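PDB 5AH5: leucine--tRNA ligase from Agrobacterium radiobacter, which probably joins leucine to its cognate tRNA at the expense of ATP, as a zinc-containing class I aminoacyl-tRNA synthetase. Local coordinates for residues V35-P40 / F115-A120; M56-A61 / V71-G76; K763-M768 / R790-D795; D778-V783 / K799-V804. One frame throughout, in Å; residues are numbered along the deposited sequence.

Contact 1 (V35-P40 / F115-A120); sequences VLEMFP and FGYSWA. With LSS (5'-O-(L-leucylsulfamoyl)adenosine), chain I.
Tyr117 and Glu37 meet through a single hydrogen bond, the one polar link between 115-120 and the end of a central strand. Ahead of the tyrosine, Gly116 is the centre of an inverse gamma turn, which bends the chain. With CG anti to its carbonyl carbon (chi1 -72°), the ring and the glutamate come from opposite directions, their planes 68° apart, and Tyr117 OH donates to Glu37 OE1 at 2.6 Å. The hydroxyl lies above the carboxylate plane, 38° out of it, while OE1 sits at the edge of the phenol ring and near its plane. Further on, Tyr117 CB covers the centre of one face of the Trp119 ring, 3.8 Å above it. The other carboxylate oxygen, Glu37 OE2, is bonded to His73, so both oxygens of this buried carboxylate have a partner. One residue past the strand the chain enters the leucyl-sulfamoyl-adenosine pocket: LSS N4 donates to Phe39 O at 2.9 Å, and Met38 CB lies 3.4 Å from LSS O3. Strand 32-37 belongs to the parallel Rossmann-type sheet of class I synthetases, flanked by strands 70-72 and 520-524; Tyr117 touches Tyr54 of helix 48-66 and Met110 of helix 95-112.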
# COMPACT_ATOMS: atom_id res chain seq x y z
N VAL B 35 12.36 -4.91 -0.21
CA VAL B 35 11.37 -4.46 0.74
C VAL B 35 11.29 -2.94 0.64
O VAL B 35 12.29 -2.30 0.71
CB VAL B 35 11.72 -4.83 2.19
CG1 VAL B 35 13.18 -4.64 2.54
CG2 VAL B 35 10.85 -4.08 3.19
N LEU B 36 10.11 -2.38 0.50
CA LEU B 36 9.97 -0.93 0.60
C LEU B 36 8.70 -0.55 1.26
O LEU B 36 7.84 -1.39 1.48
CB LEU B 36 10.07 -0.30 -0.78
CG LEU B 36 8.94 -0.23 -1.79
CD1 LEU B 36 9.32 0.70 -2.92
CD2 LEU B 36 8.64 -1.57 -2.33
N GLU B 37 8.61 0.74 1.55
CA GLU B 37 7.49 1.34 2.22
C GLU B 37 7.04 2.52 1.36
O GLU B 37 7.80 3.04 0.50
CB GLU B 37 7.93 1.95 3.53
CG GLU B 37 8.59 1.05 4.54
CD GLU B 37 10.07 1.19 4.57
OE1 GLU B 37 10.57 2.30 4.25
OE2 GLU B 37 10.76 0.18 4.95
N MET B 38 5.81 2.96 1.60
CA MET B 38 5.27 4.10 0.84
C MET B 38 6.02 5.37 1.16
O MET B 38 6.00 5.86 2.31
CB MET B 38 3.77 4.24 1.03
CG MET B 38 2.98 3.17 0.35
SD MET B 38 1.24 3.47 0.66
CE MET B 38 0.52 1.94 0.20
N PHE B 39 6.78 5.84 0.16
CA PHE B 39 7.64 7.05 0.33
C PHE B 39 6.83 8.31 0.68
O PHE B 39 5.68 8.40 0.33
CB PHE B 39 8.65 7.20 -0.84
CG PHE B 39 8.12 7.75 -2.16
CD1 PHE B 39 6.84 7.51 -2.63
CD2 PHE B 39 9.00 8.41 -3.03
CE1 PHE B 39 6.44 7.98 -3.85
CE2 PHE B 39 8.58 8.88 -4.26
CZ PHE B 39 7.33 8.64 -4.70
N PRO B 40 7.34 9.15 1.56
CA PRO B 40 6.54 10.20 2.10
C PRO B 40 6.43 11.49 1.21
O PRO B 40 7.36 11.82 0.49
CB PRO B 40 7.28 10.57 3.34
CG PRO B 40 8.66 10.32 3.04
CD PRO B 40 8.66 9.13 2.13
N PHE B 115 17.41 3.99 10.72
CA PHE B 115 16.84 3.32 9.61
C PHE B 115 17.89 3.12 8.48
O PHE B 115 18.47 4.08 7.93
CB PHE B 115 15.62 4.10 9.06
CG PHE B 115 14.41 4.17 9.97
CD1 PHE B 115 14.15 3.25 10.96
CD2 PHE B 115 13.47 5.18 9.76
CE1 PHE B 115 12.99 3.34 11.75
CE2 PHE B 115 12.33 5.27 10.49
CZ PHE B 115 12.08 4.35 11.52
N GLY B 116 18.07 1.85 8.09
CA GLY B 116 19.19 1.43 7.24
C GLY B 116 18.81 1.40 5.76
O GLY B 116 18.66 0.36 5.21
N TYR B 117 18.73 2.57 5.12
CA TYR B 117 18.35 2.69 3.74
C TYR B 117 19.62 2.67 2.86
O TYR B 117 20.71 2.92 3.32
CB TYR B 117 17.53 3.95 3.52
CG TYR B 117 16.16 3.87 4.08
CD1 TYR B 117 15.23 3.01 3.53
CD2 TYR B 117 15.76 4.68 5.12
CE1 TYR B 117 13.96 2.93 4.03
CE2 TYR B 117 14.48 4.62 5.62
CZ TYR B 117 13.61 3.74 5.12
OH TYR B 117 12.35 3.67 5.64
N SER B 118 19.44 2.17 1.66
CA SER B 118 20.46 2.18 0.62
C SER B 118 20.31 3.58 -0.08
O SER B 118 19.59 3.77 -1.08
CB SER B 118 20.25 1.08 -0.40
OG SER B 118 21.29 1.13 -1.42
N TRP B 119 20.94 4.50 0.54
CA TRP B 119 20.91 5.94 0.16
C TRP B 119 21.51 6.23 -1.21
O TRP B 119 21.16 7.23 -1.82
CB TRP B 119 21.60 6.77 1.21
CG TRP B 119 20.85 6.86 2.50
CD1 TRP B 119 21.32 6.53 3.74
CD2 TRP B 119 19.53 7.42 2.71
NE1 TRP B 119 20.37 6.78 4.67
CE2 TRP B 119 19.27 7.33 4.09
CE3 TRP B 119 18.56 7.98 1.86
CZ2 TRP B 119 18.08 7.75 4.65
CZ3 TRP B 119 17.37 8.38 2.40
CH2 TRP B 119 17.12 8.26 3.80
N ALA B 120 22.30 5.31 -1.76
CA ALA B 120 22.81 5.45 -3.13
C ALA B 120 21.69 5.34 -4.08
O ALA B 120 21.84 5.72 -5.23
CB ALA B 120 23.84 4.38 -3.49
C1 LSS I . 2.06 9.30 1.04
N1 LSS I . -0.03 6.27 11.15
O1 LSS I . 1.01 8.85 1.42
S1 LSS I . 2.59 10.23 3.26
C2 LSS I . 0.42 5.29 10.38
N2 LSS I . 2.89 9.98 1.82
O2 LSS I . 0.10 5.53 5.46
N3 LSS I . 0.95 5.50 9.15
O3 LSS I . 2.24 4.51 4.05
C4 LSS I . 1.03 6.77 8.69
N4 LSS I . 3.59 10.01 -0.81
O4 LSS I . 3.31 6.93 6.03
C5 LSS I . 0.49 7.83 9.42
O5 LSS I . 2.54 8.82 4.00
C6 LSS I . -0.06 7.56 10.66
N6 LSS I . -0.53 8.60 11.40
C7 LSS I . 2.97 7.30 -2.22
N7 LSS I . 0.67 8.96 8.69
C8 LSS I . 1.25 8.62 7.51
C9 LSS I . 2.69 7.66 -0.76
N9 LSS I . 1.49 7.28 7.54
CA LSS I . 2.45 9.14 -0.40
C10 LSS I . 1.68 7.51 -3.04
C11 LSS I . 3.53 5.83 -2.26
O1A LSS I . 1.32 10.86 3.65
C21 LSS I . 2.05 6.46 6.49
C22 LSS I . 1.18 6.41 5.28
C23 LSS I . 2.14 5.96 4.18
C24 LSS I . 3.43 6.60 4.66
C25 LSS I . 3.68 7.96 4.01
O2A LSS I . 3.68 10.90 3.93

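Contact 2 (M56-A61 / V71-G76); sequences MGDTLA and VLHPMG
His73 presses its imidazole against helix 48-66, which crosses over from strand 32-37 to strand 70-72 in a beta-alpha-beta unit of the Rossmann-type catalytic domain. Ala61 CB makes a CH-pi contact over one face of the ring, 4.0 Å from its centroid and 26° off the normal. It is displaced toward the rim and comes nearest to His73 ND1, at 3.7 Å. One helical turn earlier, Gly57 lets the imidazole approach the helix backbone, with His73 NE2 3.6 Å from Gly57 C. On the strand itself, Val71 CG1 adds a looser apolar touch to the same alanine methyl. The trans first torsion of His73 (chi1 -172°) aims the ring at the helix, and polar partners beyond the two segments hold it there: Glu37 at NE2 and, weakly, Gly116 O at ND1. Asp58 stands beside the ring without bonding to it. Its OD1 accepts from Gly116 N, and its OD2 forms salt bridges with Arg62 and Arg596, an arrangement that would favour the charged carboxylate. Carboxylate and imidazole planes are 23° apart, and Asp58 OD1 remains 4.1 Å from His73 CE1.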
# COMPACT_ATOMS: atom_id res chain seq x y z
N MET B 56 9.04 -0.88 10.58
CA MET B 56 8.68 -2.28 10.19
C MET B 56 9.55 -2.76 9.04
O MET B 56 10.02 -3.91 9.03
CB MET B 56 7.22 -2.41 9.81
CG MET B 56 6.21 -2.13 10.91
SD MET B 56 4.47 -2.20 10.36
CE MET B 56 3.76 -1.72 11.94
N GLY B 57 9.77 -1.86 8.07
CA GLY B 57 10.62 -2.15 6.95
C GLY B 57 12.03 -2.32 7.36
O GLY B 57 12.67 -3.23 6.88
N ASP B 58 12.52 -1.48 8.29
CA ASP B 58 13.88 -1.64 8.70
C ASP B 58 14.18 -2.99 9.46
O ASP B 58 15.24 -3.57 9.32
CB ASP B 58 14.30 -0.55 9.65
CG ASP B 58 15.81 -0.48 9.81
OD1 ASP B 58 16.52 -0.46 8.78
OD2 ASP B 58 16.32 -0.47 10.96
N THR B 59 13.28 -3.34 10.38
CA THR B 59 13.35 -4.56 11.11
C THR B 59 13.40 -5.75 10.16
O THR B 59 14.29 -6.60 10.29
CB THR B 59 12.19 -4.64 12.16
OG1 THR B 59 12.48 -3.66 13.18
CG2 THR B 59 12.13 -6.02 12.81
N LEU B 60 12.47 -5.82 9.22
CA LEU B 60 12.49 -6.87 8.28
C LEU B 60 13.82 -6.86 7.49
O LEU B 60 14.50 -7.88 7.35
CB LEU B 60 11.31 -6.69 7.33
CG LEU B 60 11.25 -7.71 6.21
CD1 LEU B 60 11.23 -9.15 6.76
CD2 LEU B 60 10.01 -7.45 5.42
N ALA B 61 14.23 -5.69 6.98
CA ALA B 61 15.39 -5.63 6.13
C ALA B 61 16.64 -6.12 6.88
O ALA B 61 17.41 -6.86 6.33
CB ALA B 61 15.63 -4.20 5.62
N VAL B 71 19.57 -7.39 -0.25
CA VAL B 71 18.33 -6.66 0.06
C VAL B 71 18.44 -5.20 -0.54
O VAL B 71 19.41 -4.51 -0.27
CB VAL B 71 18.19 -6.58 1.60
CG1 VAL B 71 17.04 -5.64 1.99
CG2 VAL B 71 17.93 -8.00 2.21
N LEU B 72 17.48 -4.81 -1.34
CA LEU B 72 17.25 -3.42 -1.68
C LEU B 72 16.20 -2.86 -0.71
O LEU B 72 15.07 -3.27 -0.74
CB LEU B 72 16.76 -3.29 -3.12
CG LEU B 72 16.42 -1.84 -3.58
CD1 LEU B 72 17.51 -0.90 -3.21
CD2 LEU B 72 16.16 -1.75 -5.08
N HIS B 73 16.60 -1.98 0.19
CA HIS B 73 15.69 -1.24 1.02
C HIS B 73 15.93 0.28 0.81
O HIS B 73 16.75 0.86 1.46
CB HIS B 73 15.99 -1.54 2.44
CG HIS B 73 15.00 -1.00 3.41
ND1 HIS B 73 15.38 -0.62 4.68
CD2 HIS B 73 13.66 -0.86 3.36
CE1 HIS B 73 14.35 -0.19 5.35
NE2 HIS B 73 13.28 -0.34 4.58
N PRO B 74 15.14 0.93 -0.03
CA PRO B 74 15.51 2.28 -0.47
C PRO B 74 14.52 3.28 0.05
O PRO B 74 13.44 2.89 0.49
CB PRO B 74 15.31 2.15 -1.98
CG PRO B 74 14.06 1.34 -2.10
CD PRO B 74 14.13 0.34 -0.94
N MET B 75 14.82 4.56 -0.08
CA MET B 75 13.95 5.63 0.38
C MET B 75 14.19 6.86 -0.52
O MET B 75 15.29 7.13 -1.04
CB MET B 75 14.21 5.99 1.87
CG MET B 75 13.39 7.21 2.42
SD MET B 75 11.64 7.05 2.18
CE MET B 75 11.33 5.54 3.18
N GLY B 76 13.14 7.59 -0.72
CA GLY B 76 13.20 8.78 -1.55
C GLY B 76 11.94 9.57 -1.24
O GLY B 76 11.25 9.30 -0.24

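Contact 3 (K763-M768 / R790-D795); sequences KLIRTM and RSRLSD. With SO4 (sulfate ion), chain K; nucleotides of chain D.
Two positive side chains, Lys763 and Arg792, converge here, with Lys763 NZ 4.3 Å from Arg792 NH1. The bound tRNA probably explains their closeness: Arg792 NH2 forms a salt bridge to a tRNA phosphate, and Lys763 also packs on a phosphate. The rest of the contact is Ile765 packing against Arg792. Ile765 CD1 lies over one face of the Arg792 guanidinium, 3.7 Å above its plane and offset toward the rim, while Ile765 CG2 stays beside the arginine's CD and NE. Extended from CG to NE, Arg792 slides past the isoleucine in the opposite direction. The strand, 763-771, is an edge of the four-stranded mixed sheet in the C-terminal domain, and Arg792 ends the short helix 787-792. On that strand Arg766 turns back, bent at chi3 (-75°), and grips the next residue's carbonyl side-on: Arg766 NE reaches Thr767 O at 2.9 Å and Arg766 NH2 reaches it at 3.2 Å. Glu788 holds the remaining nitrogen, NH1, so Glu788 and the Thr767 carbonyl together fix the guanidinium's rotation. A sulfate, probably from the crystallisation liquor, takes a weak bond from Arg766 NH2. Against the tRNA, Leu764 CD2 comes within 3.6 Å of U20 O3' of chain D.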
# COMPACT_ATOMS: atom_id res chain seq x y z
N LYS B 763 -11.75 -33.63 25.62
CA LYS B 763 -11.69 -32.70 26.77
C LYS B 763 -10.37 -32.82 27.52
O LYS B 763 -10.02 -33.93 27.93
CB LYS B 763 -12.86 -33.01 27.73
CG LYS B 763 -13.14 -31.91 28.74
CD LYS B 763 -13.81 -32.42 30.01
CE LYS B 763 -13.79 -31.37 31.13
NZ LYS B 763 -13.40 -31.99 32.42
N LEU B 764 -9.65 -31.71 27.73
CA LEU B 764 -8.43 -31.74 28.51
C LEU B 764 -8.69 -32.23 29.93
O LEU B 764 -9.47 -31.62 30.67
CB LEU B 764 -7.82 -30.37 28.64
CG LEU B 764 -6.55 -30.21 29.48
CD1 LEU B 764 -5.35 -30.88 28.83
CD2 LEU B 764 -6.22 -28.72 29.68
N ILE B 765 -7.96 -33.28 30.31
CA ILE B 765 -7.98 -33.82 31.65
C ILE B 765 -6.78 -33.31 32.48
O ILE B 765 -6.96 -32.86 33.58
CB ILE B 765 -8.00 -35.38 31.58
CG1 ILE B 765 -9.19 -35.87 30.71
CG2 ILE B 765 -8.14 -35.95 32.97
CD1 ILE B 765 -10.54 -35.22 31.04
N ARG B 766 -5.56 -33.36 31.95
CA ARG B 766 -4.33 -32.98 32.70
C ARG B 766 -3.17 -33.11 31.72
O ARG B 766 -3.35 -33.46 30.56
CB ARG B 766 -4.06 -33.89 33.91
CG ARG B 766 -3.88 -35.37 33.58
CD ARG B 766 -3.40 -36.17 34.78
NE ARG B 766 -1.98 -35.90 35.03
CZ ARG B 766 -1.22 -36.48 35.94
NH1 ARG B 766 -1.69 -37.40 36.80
NH2 ARG B 766 0.05 -36.14 35.99
N THR B 767 -1.98 -32.86 32.18
CA THR B 767 -0.78 -33.10 31.42
C THR B 767 0.04 -34.15 32.13
O THR B 767 -0.16 -34.42 33.30
CB THR B 767 0.12 -31.84 31.28
OG1 THR B 767 0.62 -31.45 32.57
CG2 THR B 767 -0.62 -30.70 30.71
N MET B 768 0.99 -34.68 31.38
CA MET B 768 1.82 -35.78 31.75
C MET B 768 3.21 -35.41 31.17
O MET B 768 3.32 -34.92 30.05
CB MET B 768 1.21 -36.99 31.05
CG MET B 768 1.95 -38.28 31.05
SD MET B 768 1.22 -39.45 29.90
CE MET B 768 1.38 -38.70 28.29
N ARG B 790 -7.40 -43.55 34.73
CA ARG B 790 -7.91 -44.79 35.33
C ARG B 790 -9.29 -44.56 35.95
O ARG B 790 -10.19 -45.37 35.78
CB ARG B 790 -6.97 -45.33 36.42
CG ARG B 790 -6.32 -46.66 36.17
CD ARG B 790 -5.21 -47.00 37.19
NE ARG B 790 -4.13 -47.76 36.54
CZ ARG B 790 -2.88 -47.80 36.99
NH1 ARG B 790 -2.51 -47.16 38.10
NH2 ARG B 790 -1.97 -48.49 36.31
N SER B 791 -9.45 -43.43 36.62
CA SER B 791 -10.72 -43.10 37.25
C SER B 791 -11.82 -42.94 36.20
O SER B 791 -12.84 -43.60 36.25
CB SER B 791 -10.61 -41.82 38.10
OG SER B 791 -9.67 -41.99 39.17
N ARG B 792 -11.58 -42.10 35.21
CA ARG B 792 -12.58 -41.80 34.20
C ARG B 792 -12.89 -42.96 33.26
O ARG B 792 -13.95 -42.98 32.69
CB ARG B 792 -12.14 -40.61 33.38
CG ARG B 792 -12.39 -39.32 34.13
CD ARG B 792 -11.53 -38.22 33.61
NE ARG B 792 -11.56 -37.12 34.58
CZ ARG B 792 -12.43 -36.13 34.54
NH1 ARG B 792 -13.37 -36.08 33.58
NH2 ARG B 792 -12.39 -35.20 35.47
N LEU B 793 -11.97 -43.89 33.09
CA LEU B 793 -12.21 -45.12 32.32
C LEU B 793 -12.61 -46.30 33.18
O LEU B 793 -12.67 -47.42 32.67
CB LEU B 793 -10.97 -45.53 31.50
CG LEU B 793 -10.26 -44.49 30.63
CD1 LEU B 793 -9.36 -45.15 29.59
CD2 LEU B 793 -11.22 -43.51 29.99
N SER B 794 -12.86 -46.12 34.47
CA SER B 794 -13.13 -47.32 35.30
C SER B 794 -14.49 -47.96 34.95
O SER B 794 -14.69 -49.13 35.23
CB SER B 794 -13.08 -47.00 36.79
OG SER B 794 -14.06 -46.03 37.02
N ASP B 795 -15.39 -47.21 34.30
CA ASP B 795 -16.69 -47.76 33.84
C ASP B 795 -16.96 -47.54 32.33
O ASP B 795 -18.09 -47.44 31.91
CB ASP B 795 -17.85 -47.15 34.69
CG ASP B 795 -18.06 -45.63 34.46
OD1 ASP B 795 -17.06 -44.90 34.18
OD2 ASP B 795 -19.23 -45.17 34.56
S SO4 K . 3.59 -35.20 35.64
O1 SO4 K . 2.34 -34.41 35.50
O2 SO4 K . 3.60 -36.50 34.90
O3 SO4 K . 3.90 -35.38 37.08
O4 SO4 K . 4.66 -34.34 35.06
P U D 20 -3.37 -27.02 22.55
OP1 U D 20 -4.62 -26.23 22.48
OP2 U D 20 -2.07 -26.40 22.39
O5' U D 20 -3.30 -27.84 23.90
C5' U D 20 -4.46 -28.53 24.38
C4' U D 20 -4.72 -28.11 25.80
O4' U D 20 -3.58 -28.51 26.60
C3' U D 20 -4.90 -26.61 26.02
O3' U D 20 -5.90 -26.37 27.01
C2' U D 20 -3.52 -26.18 26.52
O2' U D 20 -3.52 -25.02 27.31
C1' U D 20 -3.09 -27.41 27.34
N1 U D 20 -1.64 -27.55 27.46
C2 U D 20 -1.08 -27.46 28.72
O2 U D 20 -1.75 -27.31 29.72
N3 U D 20 0.28 -27.59 28.76
C4 U D 20 1.14 -27.79 27.69
O4 U D 20 2.34 -27.90 27.89
C5 U D 20 0.49 -27.88 26.43
C6 U D 20 -0.84 -27.74 26.35

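Contact 4 (D778-V783 / K799-V804); sequences DILSTV and KNYRYV. With nucleotides of chain D.
Tyr801 and Tyr803 reach helix 776-785 by different first torsions. Tyr801 has CG between its backbone N and carbonyl carbon (chi1 68°), whereas in Tyr803 it lies trans to N (chi1 174°). Being two residues apart on the strand, both rings still leave from the face turned to the helix. There they meet Leu780 and Ile779. Leu780 meets the CD2–CE2 bond of Tyr801 obliquely with both methyls: CD2 is 3.7 Å from Tyr801 CE2, and CD1 is 3.8 Å from Tyr801 CD2. Ile779 runs at about a right angle to Tyr803 and brings its terminal methyl close to the phenol end, with Ile779 CD1 3.1 Å from Tyr803 OH and 3.3 Å from Tyr803 CZ. No hydrogen bond joins the segments; each hydroxyl is held elsewhere, Tyr801 OH by Glu776 and Tyr803 OH by the backbone N of Asn806. The phenol carbons can thus pack on the helix while their polar ends are satisfied. Within the helix, Thr782 OG1 donates to Asp778 O at 2.7 Å. That carbonyl also receives the backbone N of Thr782, from the opposite face of its plane. On the reverse side of the strand Arg802 faces the tRNA: Arg802 CG lies 3.3 Å from C64 N3 of chain D, and G19 O6 and C64 N4 of that chain lie over one face of its guanidinium. Lys799 and Asn800 form a classic beta bulge opposite Val812. The whole is a two-layer alpha/beta arrangement of the C-terminal domain, a helix packed on one face of a mixed sheet whose edge strand meets tRNA.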
# COMPACT_ATOMS: atom_id res chain seq x y z
N ASP B 778 4.15 -47.45 24.95
CA ASP B 778 4.54 -46.98 26.31
C ASP B 778 3.89 -45.66 26.66
O ASP B 778 3.52 -45.45 27.83
CB ASP B 778 6.07 -46.89 26.44
CG ASP B 778 6.77 -48.26 26.36
OD1 ASP B 778 6.10 -49.32 26.46
OD2 ASP B 778 8.02 -48.28 26.21
N ILE B 779 3.72 -44.76 25.67
CA ILE B 779 2.97 -43.54 25.91
C ILE B 779 1.55 -43.88 26.35
O ILE B 779 1.11 -43.47 27.40
CB ILE B 779 2.94 -42.61 24.68
CG1 ILE B 779 4.34 -42.10 24.39
CG2 ILE B 779 1.96 -41.46 24.89
CD1 ILE B 779 4.44 -41.27 23.12
N LEU B 780 0.86 -44.69 25.56
CA LEU B 780 -0.49 -45.11 25.91
C LEU B 780 -0.55 -45.81 27.27
O LEU B 780 -1.40 -45.53 28.09
CB LEU B 780 -1.04 -46.08 24.86
CG LEU B 780 -2.47 -46.51 25.08
CD1 LEU B 780 -3.42 -45.34 24.94
CD2 LEU B 780 -2.82 -47.62 24.11
N SER B 781 0.34 -46.73 27.49
CA SER B 781 0.38 -47.44 28.77
C SER B 781 0.62 -46.44 29.96
O SER B 781 -0.05 -46.50 30.99
CB SER B 781 1.44 -48.56 28.68
OG SER B 781 1.93 -48.80 29.94
N THR B 782 1.50 -45.46 29.76
CA THR B 782 1.72 -44.43 30.78
C THR B 782 0.48 -43.55 31.03
O THR B 782 0.14 -43.26 32.20
CB THR B 782 2.94 -43.56 30.43
OG1 THR B 782 4.05 -44.43 30.27
CG2 THR B 782 3.27 -42.51 31.56
N VAL B 783 -0.21 -43.20 29.96
CA VAL B 783 -1.44 -42.39 30.02
C VAL B 783 -2.56 -43.15 30.76
O VAL B 783 -3.26 -42.58 31.60
CB VAL B 783 -1.98 -41.94 28.62
CG1 VAL B 783 -3.22 -41.09 28.75
CG2 VAL B 783 -0.95 -41.12 27.87
N LYS B 799 -11.84 -46.94 22.98
CA LYS B 799 -12.17 -47.30 21.60
C LYS B 799 -11.04 -46.99 20.61
O LYS B 799 -10.84 -47.68 19.58
CB LYS B 799 -13.36 -46.48 21.11
CG LYS B 799 -14.69 -46.62 21.87
CD LYS B 799 -15.14 -48.06 21.99
CE LYS B 799 -16.61 -48.09 22.36
NZ LYS B 799 -17.03 -49.44 22.74
N ASN B 800 -10.36 -45.89 20.90
CA ASN B 800 -9.36 -45.40 20.02
C ASN B 800 -8.50 -44.38 20.74
O ASN B 800 -8.81 -43.95 21.84
CB ASN B 800 -10.02 -44.82 18.77
CG ASN B 800 -9.10 -44.77 17.59
OD1 ASN B 800 -7.98 -45.33 17.56
ND2 ASN B 800 -9.52 -44.02 16.62
N TYR B 801 -7.40 -43.99 20.11
CA TYR B 801 -6.73 -42.81 20.53
C TYR B 801 -6.10 -42.12 19.33
O TYR B 801 -5.78 -42.74 18.33
CB TYR B 801 -5.71 -43.17 21.60
CG TYR B 801 -4.57 -43.98 21.11
CD1 TYR B 801 -3.50 -43.38 20.48
CD2 TYR B 801 -4.55 -45.35 21.26
CE1 TYR B 801 -2.45 -44.12 19.99
CE2 TYR B 801 -3.49 -46.09 20.78
CZ TYR B 801 -2.45 -45.46 20.15
OH TYR B 801 -1.38 -46.18 19.68
N ARG B 802 -5.97 -40.81 19.45
CA ARG B 802 -5.26 -39.97 18.51
C ARG B 802 -4.00 -39.42 19.21
O ARG B 802 -4.13 -38.64 20.14
CB ARG B 802 -6.17 -38.82 18.15
CG ARG B 802 -5.49 -37.80 17.23
CD ARG B 802 -5.46 -38.32 15.82
NE ARG B 802 -4.36 -37.81 15.02
CZ ARG B 802 -4.31 -37.93 13.70
NH1 ARG B 802 -5.31 -38.54 13.03
NH2 ARG B 802 -3.26 -37.43 13.05
N TYR B 803 -2.84 -39.85 18.79
CA TYR B 803 -1.60 -39.39 19.31
C TYR B 803 -0.93 -38.54 18.22
O TYR B 803 -0.68 -39.03 17.12
CB TYR B 803 -0.70 -40.57 19.64
CG TYR B 803 0.65 -40.15 20.04
CD1 TYR B 803 0.82 -39.18 21.04
CD2 TYR B 803 1.80 -40.68 19.43
CE1 TYR B 803 2.07 -38.77 21.42
CE2 TYR B 803 3.07 -40.22 19.80
CZ TYR B 803 3.18 -39.26 20.77
OH TYR B 803 4.40 -38.78 21.22
N VAL B 804 -0.65 -37.29 18.52
CA VAL B 804 0.11 -36.45 17.60
C VAL B 804 1.45 -36.28 18.30
O VAL B 804 1.46 -35.68 19.37
CB VAL B 804 -0.56 -35.12 17.41
CG1 VAL B 804 0.28 -34.20 16.49
CG2 VAL B 804 -1.94 -35.34 16.82
P C D 64 -14.21 -38.37 13.56
OP1 C D 64 -13.46 -39.52 13.05
OP2 C D 64 -15.68 -38.36 13.69
O5' C D 64 -13.65 -38.11 15.03
C5' C D 64 -14.16 -38.83 16.15
C4' C D 64 -13.36 -38.43 17.37
O4' C D 64 -11.97 -38.83 17.24
C3' C D 64 -13.30 -36.94 17.63
O3' C D 64 -14.48 -36.49 18.27
C2' C D 64 -12.07 -36.85 18.53
O2' C D 64 -12.39 -37.25 19.83
C1' C D 64 -11.14 -37.87 17.89
N1 C D 64 -10.20 -37.29 16.91
C2 C D 64 -9.07 -36.59 17.37
O2 C D 64 -8.91 -36.44 18.59
N3 C D 64 -8.23 -36.04 16.46
C4 C D 64 -8.44 -36.21 15.15
N4 C D 64 -7.56 -35.69 14.30
C5 C D 64 -9.57 -36.94 14.66
C6 C D 64 -10.43 -37.43 15.57
P G D 19 -4.49 -25.59 16.51
OP1 G D 19 -4.80 -24.36 17.23
OP2 G D 19 -3.25 -25.84 15.81
O5' G D 19 -4.58 -26.77 17.60
C5' G D 19 -5.53 -26.72 18.70
C4' G D 19 -5.21 -27.81 19.71
O4' G D 19 -5.47 -29.09 19.09
C3' G D 19 -3.75 -27.85 20.15
O3' G D 19 -3.53 -28.17 21.49
C2' G D 19 -3.16 -28.95 19.31
O2' G D 19 -1.97 -29.56 19.76
C1' G D 19 -4.33 -29.92 19.26
N9 G D 19 -4.31 -30.89 18.17
C8 G D 19 -3.59 -30.84 17.00
N7 G D 19 -3.84 -31.85 16.21
C5 G D 19 -4.80 -32.59 16.88
C6 G D 19 -5.46 -33.79 16.52
O6 G D 19 -5.36 -34.44 15.47
N1 G D 19 -6.34 -34.21 17.50
C2 G D 19 -6.57 -33.55 18.69
N2 G D 19 -7.48 -34.11 19.51
N3 G D 19 -5.96 -32.44 19.04
C4 G D 19 -5.10 -32.01 18.10

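In the fold
Contacts 1 and 2 form one buried unit in the catalytic domain, their centres 5 Å apart. Glu37 OE2 bonds His73 NE2 at 2.6 Å, and Gly116 N bonds Asp58 OD1 at 2.9 Å, which ties the loop 115-120 to helix 48-66. From this unit residues 38-40 lead straight into the leucyl-sulfamoyl-adenosine pocket, while the nearest atoms of Gly57 and the ligand are about 11 Å apart. Contacts 3 and 4 share the C-terminal sheet, centres 12 Å apart, and interlock along the chain; Met768 CE touches Val783 CG2 at 3.4 Å. Both border the tRNA. Between contacts 1 and 3 the centres are about 57 Å apart, so the two pairs lie in well-separated parts of the enzyme.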